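Long-range contacts in xyloglucan-specific endo-beta-1,4-glucanase BoGH9A (Bacteroides ovatus, PDB 6DHT), which hydrolyses internal beta-1,4-glucosidic linkages in the xyloglucan backbone, releasing xyloglucan oligosaccharides: residues 239-244 / 328-333; 425-430 / 464-469; 443-448 / 469-474. All blocks are in the same frame, centred on the assembly; numbering follows the deposited sequence.

How the contacts relate
All three contacts lie within the family 9 catalytic region. Contact 1 stands apart: its centre is about 36 Å from that of contact 2 and about 30 Å from that of contact 3. It is the one beside the active site, with the Thr330 side chain about 5 Å from that of Asp171, the predicted nucleophile. Contacts 2 and 3 lie away from the annotated sites, and their centres are about 6 Å apart. They share Arg469 and both use helix 461-474. The 425-430 loop of contact 2 also reaches contact 3: Tyr428 N lies 3.1 Å from Asn470 OD1, a probable hydrogen bond, and Pro427 packs on Gln447 and Asn470.

Contact 1 (239-244 / 328-333); sequences KLTTPF and IATGEY. With EDO (1,2-ethanediol), chain E; IMD (imidazole), chain B.
The backbones meet at one end, where Ala329 N gives a hydrogen bond to Pro243 O (2.8 Å), and diverge until the CA atoms of Lys239 and Gly331 are 8.9 Å apart. Strand 239-241 belongs to a small mixed sheet in the family 9 catalytic domain, an (alpha/alpha)6 barrel. Residues 328-333 form a loop between helices 317-321 and 339-353. The extended chain of Lys239 spans the wider end. Its NZ donates to Thr330 OG1 (2.8 Å) and to Gly331 O (2.7 Å), approaching the latter from above the carbonyl plane. Gln317 OE1 is a further partner of this ammonium group. Thr330 OG1 sits between its backbone N and carbonyl carbon (chi1 58°), which turns it to Thr241. Thr330 OG1 donates a hydrogen bond to Thr241 OG1 (2.6 Å). Thr241 OG1 in turn donates to Thr242 O on a lone pair, so a chain of bonds fixes both hydroxyls. Ile328 CG2 packs beside this chain, 3.9 Å from Thr241 CG2. The loop then leads into the active site. An imidazole, probably from the crystallisation liquor, bridges Tyr333 OH and Glu548, the predicted proton donor. Tyr333 OH also bonds to Asp168. A 1,2-ethanediol of similar origin lies over one face of the Tyr333 ring, with C1 3.5 Å above the plane, and its O2 accepts from Tyr333 N (2.9 Å).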
loop_
_atom_site.group_PDB
_atom_site.type_symbol
_atom_site.label_atom_id
_atom_site.label_comp_id
_atom_site.label_asym_id
_atom_site.label_seq_id
_atom_site.Cartn_x
_atom_site.Cartn_y
_atom_site.Cartn_z
ATOM N N LYS A 239 -1.223 -19.600 3.166
ATOM C CA LYS A 239 0.029 -18.942 3.522
ATOM C C LYS A 239 1.149 -19.968 3.709
ATOM O O LYS A 239 0.897 -21.190 3.801
ATOM C CB LYS A 239 -0.149 -18.104 4.778
ATOM C CG LYS A 239 -0.627 -18.922 5.991
ATOM C CD LYS A 239 -0.728 -18.059 7.235
ATOM C CE LYS A 239 -1.397 -18.803 8.392
ATOM N NZ LYS A 239 -1.421 -18.020 9.646
ATOM N N LEU A 240 2.380 -19.465 3.739
ATOM C CA LEU A 240 3.568 -20.236 4.049
ATOM C C LEU A 240 4.093 -19.652 5.341
ATOM O O LEU A 240 4.376 -18.457 5.425
ATOM C CB LEU A 240 4.574 -20.154 2.911
ATOM C CG LEU A 240 5.810 -21.063 2.978
ATOM C CD1 LEU A 240 6.466 -21.162 1.624
ATOM C CD2 LEU A 240 6.814 -20.529 3.984
ATOM N N THR A 241 4.178 -20.478 6.386
ATOM C CA THR A 241 4.354 -19.959 7.731
ATOM C C THR A 241 5.076 -20.941 8.652
ATOM O O THR A 241 5.124 -22.149 8.398
ATOM C CB THR A 241 2.962 -19.615 8.349
ATOM O OG1 THR A 241 3.094 -18.979 9.615
ATOM C CG2 THR A 241 2.077 -20.878 8.458
ATOM N N THR A 242 5.648 -20.391 9.710
ATOM C CA THR A 242 6.080 -21.194 10.853
ATOM C C THR A 242 4.865 -21.350 11.745
ATOM O O THR A 242 3.881 -20.640 11.604
ATOM C CB THR A 242 7.193 -20.473 11.597
ATOM O OG1 THR A 242 6.808 -19.123 11.836
ATOM C CG2 THR A 242 8.475 -20.493 10.807
ATOM N N PRO A 243 4.908 -22.293 12.703
ATOM C CA PRO A 243 3.739 -22.397 13.583
ATOM C C PRO A 243 3.539 -21.187 14.494
ATOM O O PRO A 243 2.401 -20.777 14.762
ATOM C CB PRO A 243 4.062 -23.646 14.422
ATOM C CG PRO A 243 4.903 -24.461 13.518
ATOM C CD PRO A 243 5.780 -23.470 12.794
ATOM N N PHE A 244 4.640 -20.634 15.002
ATOM C CA PHE A 244 4.613 -19.435 15.824
ATOM C C PHE A 244 5.420 -18.314 15.164
ATOM O O PHE A 244 6.365 -18.565 14.431
ATOM C CB PHE A 244 5.247 -19.687 17.211
ATOM C CG PHE A 244 4.468 -20.619 18.099
ATOM C CD1 PHE A 244 3.362 -20.165 18.801
ATOM C CD2 PHE A 244 4.864 -21.937 18.251
ATOM C CE1 PHE A 244 2.641 -21.023 19.622
ATOM C CE2 PHE A 244 4.153 -22.799 19.077
ATOM C CZ PHE A 244 3.041 -22.336 19.759
ATOM N N ILE A 328 -1.209 -23.372 14.263
ATOM C CA ILE A 328 -0.650 -22.228 13.547
ATOM C C ILE A 328 -1.149 -20.960 14.216
ATOM O O ILE A 328 -2.348 -20.818 14.430
ATOM C CB ILE A 328 -1.125 -22.241 12.087
ATOM C CG1 ILE A 328 -0.805 -23.581 11.416
ATOM C CG2 ILE A 328 -0.516 -21.059 11.319
ATOM C CD1 ILE A 328 0.663 -23.899 11.297
ATOM N N ALA A 329 -0.252 -20.028 14.560
ATOM C CA ALA A 329 -0.641 -18.830 15.303
ATOM C C ALA A 329 -0.178 -17.509 14.687
ATOM O O ALA A 329 -0.181 -16.475 15.345
ATOM C CB ALA A 329 -0.113 -18.925 16.733
ATOM N N THR A 330 0.194 -17.574 13.414
ATOM C CA THR A 330 0.663 -16.395 12.684
ATOM C C THR A 330 -0.538 -15.726 12.008
ATOM O O THR A 330 -1.661 -16.103 12.263
ATOM C CB THR A 330 1.696 -16.801 11.661
ATOM O OG1 THR A 330 1.111 -17.749 10.782
ATOM C CG2 THR A 330 2.907 -17.433 12.345
ATOM N N GLY A 331 -0.314 -14.735 11.134
ATOM C CA GLY A 331 -1.410 -13.896 10.663
ATOM C C GLY A 331 -2.552 -14.665 10.010
ATOM O O GLY A 331 -2.323 -15.502 9.151
ATOM N N GLU A 332 -3.788 -14.371 10.412
ATOM C CA GLU A 332 -4.911 -15.150 9.923
ATOM C C GLU A 332 -5.329 -14.752 8.512
ATOM O O GLU A 332 -5.513 -15.619 7.663
ATOM C CB GLU A 332 -6.117 -15.057 10.845
ATOM C CG GLU A 332 -7.220 -16.007 10.419
ATOM C CD GLU A 332 -8.400 -16.018 11.370
ATOM O OE1 GLU A 332 -8.747 -14.932 11.893
ATOM O OE2 GLU A 332 -8.977 -17.118 11.579
ATOM N N TYR A 333 -5.488 -13.449 8.274
ATOM C CA TYR A 333 -6.092 -12.957 7.013
ATOM C C TYR A 333 -7.351 -13.747 6.716
ATOM O O TYR A 333 -7.471 -14.361 5.654
ATOM C CB TYR A 333 -5.119 -13.020 5.823
ATOM C CG TYR A 333 -3.981 -12.022 5.959
ATOM C CD1 TYR A 333 -4.196 -10.665 5.757
ATOM C CD2 TYR A 333 -2.707 -12.430 6.299
ATOM C CE1 TYR A 333 -3.167 -9.733 5.899
ATOM C CE2 TYR A 333 -1.668 -11.509 6.457
ATOM C CZ TYR A 333 -1.920 -10.153 6.229
ATOM O OH TYR A 333 -0.936 -9.214 6.374
HETATM C C1 EDO E . -3.169 -9.923 9.555
HETATM O O1 EDO E . -2.607 -10.178 10.844
HETATM C C2 EDO E . -4.688 -9.846 9.670
HETATM O O2 EDO E . -5.228 -11.139 9.988
HETATM N N1 IMD B . 0.971 -6.346 9.494
HETATM C C2 IMD B . 0.583 -7.412 8.758
HETATM N N3 IMD B . -0.471 -7.025 7.999
HETATM C C4 IMD B . -0.751 -5.732 8.274
HETATM C C5 IMD B . 0.163 -5.302 9.222
#

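Contact 2 (425-430 / 464-469); sequences HAPYGN and LTNAYR
His425 and Arg469 pack together where a loop of the family 9 (alpha/alpha)6-barrel domain lies on helix 461-474. The ring and guanidinium planes are 71° apart. His425 CD2 comes over one guanidinium face, 3.7 Å from Arg469 NE, and Thr465 CG2 covers the opposite face from the preceding helical turn. The arginine chain is extended from CG to NE, and its methylenes run past the loop backbone, with Arg469 CD 3.3 Å from His425 O. Ala426 CB rests on Arg469 CB at 3.8 Å. The segments are joined by packing, with no hydrogen bond between them. The next shell fixes the guanidinium. NE forms a salt bridge with Glu30, in the range of the N-terminal Ig-like domain, and NH2 forms another with Glu420. Replacing Arg469 by an alanine is likely to leave Glu30 and Glu420 without their positive mate and to open a gap beside the His425 ring. Arg469 NH1 also donates to Asn466 OD1 (3.0 Å), from 45° above the carbonyl plane. The Asn466 amide is held from its other end, since ND2 bonds to Val462 O one helical turn back. This sets OD1 against the proline ring, 3.3 Å from Pro427 CG.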
loop_
_atom_site.group_PDB
_atom_site.type_symbol
_atom_site.label_atom_id
_atom_site.label_comp_id
_atom_site.label_asym_id
_atom_site.label_seq_id
_atom_site.Cartn_x
_atom_site.Cartn_y
_atom_site.Cartn_z
ATOM N N HIS A 425 -6.689 20.424 7.594
ATOM C CA HIS A 425 -6.944 20.762 6.200
ATOM C C HIS A 425 -6.833 19.530 5.265
ATOM O O HIS A 425 -6.139 19.571 4.254
ATOM C CB HIS A 425 -6.016 21.888 5.725
ATOM C CG HIS A 425 -6.619 22.759 4.670
ATOM N ND1 HIS A 425 -7.554 23.732 4.957
ATOM C CD2 HIS A 425 -6.439 22.798 3.328
ATOM C CE1 HIS A 425 -7.920 24.335 3.840
ATOM N NE2 HIS A 425 -7.254 23.791 2.836
ATOM N N ALA A 426 -7.485 18.444 5.641
ATOM C CA ALA A 426 -7.494 17.217 4.815
ATOM C C ALA A 426 -8.753 16.431 5.064
ATOM O O ALA A 426 -9.332 16.485 6.129
ATOM C CB ALA A 426 -6.285 16.321 5.103
ATOM N N PRO A 427 -9.176 15.629 4.068
ATOM C CA PRO A 427 -10.353 14.804 4.324
ATOM C C PRO A 427 -10.159 13.810 5.460
ATOM O O PRO A 427 -11.087 13.514 6.211
ATOM C CB PRO A 427 -10.550 14.054 3.003
ATOM C CG PRO A 427 -9.806 14.770 1.995
ATOM C CD PRO A 427 -8.756 15.604 2.655
ATOM N N TYR A 428 -8.947 13.279 5.562
ATOM C CA TYR A 428 -8.600 12.326 6.597
ATOM C C TYR A 428 -8.110 13.026 7.872
ATOM O O TYR A 428 -7.324 13.962 7.803
ATOM C CB TYR A 428 -7.496 11.390 6.085
ATOM C CG TYR A 428 -7.020 10.451 7.170
ATOM C CD1 TYR A 428 -7.695 9.269 7.452
ATOM C CD2 TYR A 428 -5.931 10.763 7.974
ATOM C CE1 TYR A 428 -7.285 8.421 8.455
ATOM C CE2 TYR A 428 -5.519 9.919 8.983
ATOM C CZ TYR A 428 -6.206 8.756 9.240
ATOM O OH TYR A 428 -5.801 7.889 10.240
ATOM N N GLY A 429 -8.588 12.560 9.023
ATOM C CA GLY A 429 -7.957 12.873 10.298
ATOM C C GLY A 429 -8.791 13.667 11.272
ATOM O O GLY A 429 -8.262 14.059 12.296
ATOM N N ASN A 430 -10.065 13.893 10.968
ATOM C CA ASN A 430 -10.922 14.681 11.858
ATOM C C ASN A 430 -12.128 13.923 12.400
ATOM O O ASN A 430 -13.072 14.532 12.927
ATOM C CB ASN A 430 -11.383 15.965 11.184
ATOM C CG ASN A 430 -11.709 17.065 12.188
ATOM O OD1 ASN A 430 -11.036 17.218 13.210
ATOM N ND2 ASN A 430 -12.750 17.818 11.902
ATOM N N LEU A 464 -8.317 15.718 -6.843
ATOM C CA LEU A 464 -6.865 15.596 -6.792
ATOM C C LEU A 464 -6.276 16.463 -5.675
ATOM O O LEU A 464 -5.369 16.041 -4.960
ATOM C CB LEU A 464 -6.262 15.933 -8.146
ATOM C CG LEU A 464 -4.759 15.746 -8.269
ATOM C CD1 LEU A 464 -4.414 14.298 -8.012
ATOM C CD2 LEU A 464 -4.288 16.179 -9.628
ATOM N N THR A 465 -6.822 17.664 -5.509
ATOM C CA THR A 465 -6.372 18.558 -4.462
ATOM C C THR A 465 -6.509 17.863 -3.127
ATOM O O THR A 465 -5.612 17.957 -2.259
ATOM C CB THR A 465 -7.203 19.843 -4.490
ATOM O OG1 THR A 465 -6.896 20.553 -5.681
ATOM C CG2 THR A 465 -6.858 20.744 -3.322
ATOM N N ASN A 466 -7.622 17.168 -2.921
ATOM C CA ASN A 466 -7.852 16.465 -1.680
ATOM C C ASN A 466 -6.949 15.233 -1.475
ATOM O O ASN A 466 -6.602 14.883 -0.350
ATOM C CB ASN A 466 -9.347 16.155 -1.512
ATOM C CG ASN A 466 -10.109 17.352 -0.979
ATOM O OD1 ASN A 466 -10.091 17.588 0.223
ATOM N ND2 ASN A 466 -10.771 18.090 -1.853
ATOM N N ALA A 467 -6.544 14.594 -2.574
ATOM C CA ALA A 467 -5.610 13.487 -2.495
ATOM C C ALA A 467 -4.254 13.984 -2.002
ATOM O O ALA A 467 -3.637 13.356 -1.143
ATOM C CB ALA A 467 -5.484 12.796 -3.827
ATOM N N TYR A 468 -3.798 15.121 -2.507
ATOM C CA TYR A 468 -2.541 15.712 -2.012
ATOM C C TYR A 468 -2.646 16.102 -0.538
ATOM O O TYR A 468 -1.684 15.969 0.197
ATOM C CB TYR A 468 -2.087 16.920 -2.846
ATOM C CG TYR A 468 -1.511 16.598 -4.209
ATOM C CD1 TYR A 468 -0.183 16.178 -4.356
ATOM C CD2 TYR A 468 -2.244 16.821 -5.357
ATOM C CE1 TYR A 468 0.363 15.922 -5.617
ATOM C CE2 TYR A 468 -1.707 16.542 -6.617
ATOM C CZ TYR A 468 -0.403 16.122 -6.738
ATOM O OH TYR A 468 0.097 15.871 -8.006
ATOM N N ARG A 469 -3.822 16.548 -0.106
ATOM C CA ARG A 469 -3.995 16.905 1.311
ATOM C C ARG A 469 -3.762 15.700 2.219
ATOM O O ARG A 469 -3.128 15.809 3.276
ATOM C CB ARG A 469 -5.378 17.501 1.577
ATOM C CG ARG A 469 -5.588 18.858 0.950
ATOM C CD ARG A 469 -7.028 19.349 1.082
ATOM N NE ARG A 469 -7.217 20.661 0.473
ATOM C CZ ARG A 469 -8.406 21.167 0.148
ATOM N NH1 ARG A 469 -9.520 20.481 0.371
ATOM N NH2 ARG A 469 -8.486 22.363 -0.395
#

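Contact 3 (443-448 / 469-474); sequences KCMNQG and RNMDYI
The amides of Asn470 and Gln447 meet with their planes 38° apart. Asn470 ND2 gives a nearly straight hydrogen bond to Gln447 OE1 (2.8 Å). This acceptor lies in the Asn470 amide plane, although the donor is tilted from the plane of the Gln447 carbonyl. A second N-H of ND2 goes to the backbone at Cys444 O (3.1 Å). There it meets a lone pair in the carbonyl plane, while the oxygen lies somewhat out of the plane of the amide. Cys444 O also accepts from Gly448 N in its own helix, so two donors grip it. Asn470 OD1 takes Tyr428 N, and both ends of this buried amide are held. The third flat group is the Tyr473 ring. Cys444 SG makes an oblique sulfur-aromatic contact with it, 5.3 Å from the ring centroid, and Tyr428 stacks with it edge-to-face. The two segments belong to successive helices, 439-458 and 461-474, which form a helical hairpin in the (alpha/alpha)6 barrel. The axes of segments 443-448 and 469-474 run nearly antiparallel, at 156°, and come within 9.0 Å. Beside the polar grip the packing turns apolar. Cys444 SG touches Ile474 CG2 at 3.8 Å. Met445 starts off away from the other helix, but its chain bends back at chi2 (-64°) and chi3. That brings CE tightly onto Ile474 CD1 (3.5 Å), the two side chains crossing at about a right angle. Met445 SD meets Met471 CE at 4.0 Å. Helix 551-567 borders this patch, with Ala556 and Leu560 on Met445 and Leu564 on Met471. On the polar side, Gln447 NE2 is hydrogen-bonded to O2 of a di(hydroxyethyl)ether, probably from the crystallisation liquor.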
loop_
_atom_site.group_PDB
_atom_site.type_symbol
_atom_site.label_atom_id
_atom_site.label_comp_id
_atom_site.label_asym_id
_atom_site.label_seq_id
_atom_site.Cartn_x
_atom_site.Cartn_y
_atom_site.Cartn_z
ATOM N N LYS A 443 -6.946 3.756 5.445
ATOM C CA LYS A 443 -7.883 4.836 5.274
ATOM C C LYS A 443 -7.240 6.048 4.638
ATOM O O LYS A 443 -7.690 6.499 3.596
ATOM C CB LYS A 443 -8.591 5.195 6.565
ATOM C CG LYS A 443 -9.753 6.120 6.320
ATOM C CD LYS A 443 -10.721 6.136 7.449
ATOM C CE LYS A 443 -11.973 6.865 7.027
ATOM N NZ LYS A 443 -12.885 7.075 8.171
ATOM N N CYS A 444 -6.193 6.617 5.220
ATOM C CA CYS A 444 -5.670 7.867 4.665
ATOM C C CYS A 444 -5.147 7.703 3.222
ATOM O O CYS A 444 -5.568 8.406 2.309
ATOM C CB CYS A 444 -4.601 8.445 5.590
ATOM S SG CYS A 444 -4.049 10.089 5.150
ATOM N N MET A 445 -4.222 6.766 3.030
ATOM C CA MET A 445 -3.681 6.565 1.688
ATOM C C MET A 445 -4.758 6.074 0.720
ATOM O O MET A 445 -4.868 6.583 -0.390
ATOM C CB MET A 445 -2.531 5.552 1.670
ATOM C CG MET A 445 -1.221 6.015 2.220
ATOM S SD MET A 445 -0.432 7.329 1.339
ATOM C CE MET A 445 -1.043 8.758 2.251
ATOM N N ASN A 446 -5.543 5.079 1.121
ATOM C CA ASN A 446 -6.461 4.483 0.142
ATOM C C ASN A 446 -7.657 5.387 -0.141
ATOM O O ASN A 446 -8.250 5.323 -1.221
ATOM C CB ASN A 446 -6.842 3.051 0.528
ATOM C CG ASN A 446 -5.715 2.112 0.292
ATOM O OD1 ASN A 446 -4.759 2.453 -0.402
ATOM N ND2 ASN A 446 -5.764 0.954 0.920
ATOM N N GLN A 447 -7.993 6.258 0.791
ATOM C CA GLN A 447 -8.933 7.344 0.484
ATOM C C GLN A 447 -8.330 8.275 -0.570
ATOM O O GLN A 447 -8.989 8.642 -1.550
ATOM C CB GLN A 447 -9.243 8.122 1.764
ATOM C CG GLN A 447 -10.259 9.197 1.672
ATOM C CD GLN A 447 -10.458 9.812 3.032
ATOM O OE1 GLN A 447 -9.778 10.766 3.391
ATOM N NE2 GLN A 447 -11.313 9.205 3.833
ATOM N N GLY A 448 -7.058 8.624 -0.387
ATOM C CA GLY A 448 -6.313 9.374 -1.385
ATOM C C GLY A 448 -6.295 8.726 -2.755
ATOM O O GLY A 448 -6.510 9.395 -3.756
ATOM N N ARG A 469 -3.822 16.548 -0.106
ATOM C CA ARG A 469 -3.995 16.905 1.311
ATOM C C ARG A 469 -3.762 15.700 2.219
ATOM O O ARG A 469 -3.128 15.809 3.276
ATOM C CB ARG A 469 -5.378 17.501 1.577
ATOM C CG ARG A 469 -5.588 18.858 0.950
ATOM C CD ARG A 469 -7.028 19.349 1.082
ATOM N NE ARG A 469 -7.217 20.661 0.473
ATOM C CZ ARG A 469 -8.406 21.167 0.148
ATOM N NH1 ARG A 469 -9.520 20.481 0.371
ATOM N NH2 ARG A 469 -8.486 22.363 -0.395
ATOM N N ASN A 470 -4.281 14.539 1.832
ATOM C CA ASN A 470 -4.092 13.336 2.625
ATOM C C ASN A 470 -2.633 12.902 2.631
ATOM O O ASN A 470 -2.134 12.409 3.653
ATOM C CB ASN A 470 -4.970 12.177 2.118
ATOM C CG ASN A 470 -6.355 12.192 2.708
ATOM O OD1 ASN A 470 -6.769 13.171 3.309
ATOM N ND2 ASN A 470 -7.104 11.114 2.498
ATOM N N MET A 471 -1.945 13.069 1.504
ATOM C CA MET A 471 -0.502 12.831 1.497
ATOM C C MET A 471 0.248 13.783 2.458
ATOM O O MET A 471 1.139 13.342 3.188
ATOM C CB MET A 471 0.085 12.875 0.068
ATOM C CG MET A 471 1.570 12.578 0.024
ATOM S SD MET A 471 2.000 10.911 0.668
ATOM C CE MET A 471 1.566 10.022 -0.780
ATOM N N ASP A 472 -0.108 15.063 2.456
ATOM C CA ASP A 472 0.516 16.007 3.373
ATOM C C ASP A 472 0.356 15.527 4.817
ATOM O O ASP A 472 1.271 15.700 5.641
ATOM C CB ASP A 472 -0.137 17.373 3.240
ATOM C CG ASP A 472 0.370 18.181 2.051
ATOM O OD1 ASP A 472 1.071 17.682 1.148
ATOM O OD2 ASP A 472 0.061 19.394 2.013
ATOM N N TYR A 473 -0.807 14.972 5.137
ATOM C CA TYR A 473 -1.070 14.473 6.485
ATOM C C TYR A 473 -0.043 13.423 6.887
ATOM O O TYR A 473 0.556 13.517 7.974
ATOM C CB TYR A 473 -2.501 13.900 6.632
ATOM C CG TYR A 473 -2.859 13.530 8.050
ATOM C CD1 TYR A 473 -2.427 12.347 8.606
ATOM C CD2 TYR A 473 -3.598 14.390 8.836
ATOM C CE1 TYR A 473 -2.714 12.007 9.912
ATOM C CE2 TYR A 473 -3.900 14.055 10.137
ATOM C CZ TYR A 473 -3.467 12.865 10.662
ATOM O OH TYR A 473 -3.748 12.546 11.985
ATOM N N ILE A 474 0.182 12.387 6.091
ATOM C CA ILE A 474 1.132 11.388 6.546
ATOM C C ILE A 474 2.566 11.870 6.525
ATOM O O ILE A 474 3.397 11.263 7.214
ATOM C CB ILE A 474 1.048 10.046 5.824
ATOM C CG1 ILE A 474 1.542 10.196 4.413
ATOM C CG2 ILE A 474 -0.383 9.411 5.917
ATOM C CD1 ILE A 474 2.021 8.890 3.863
#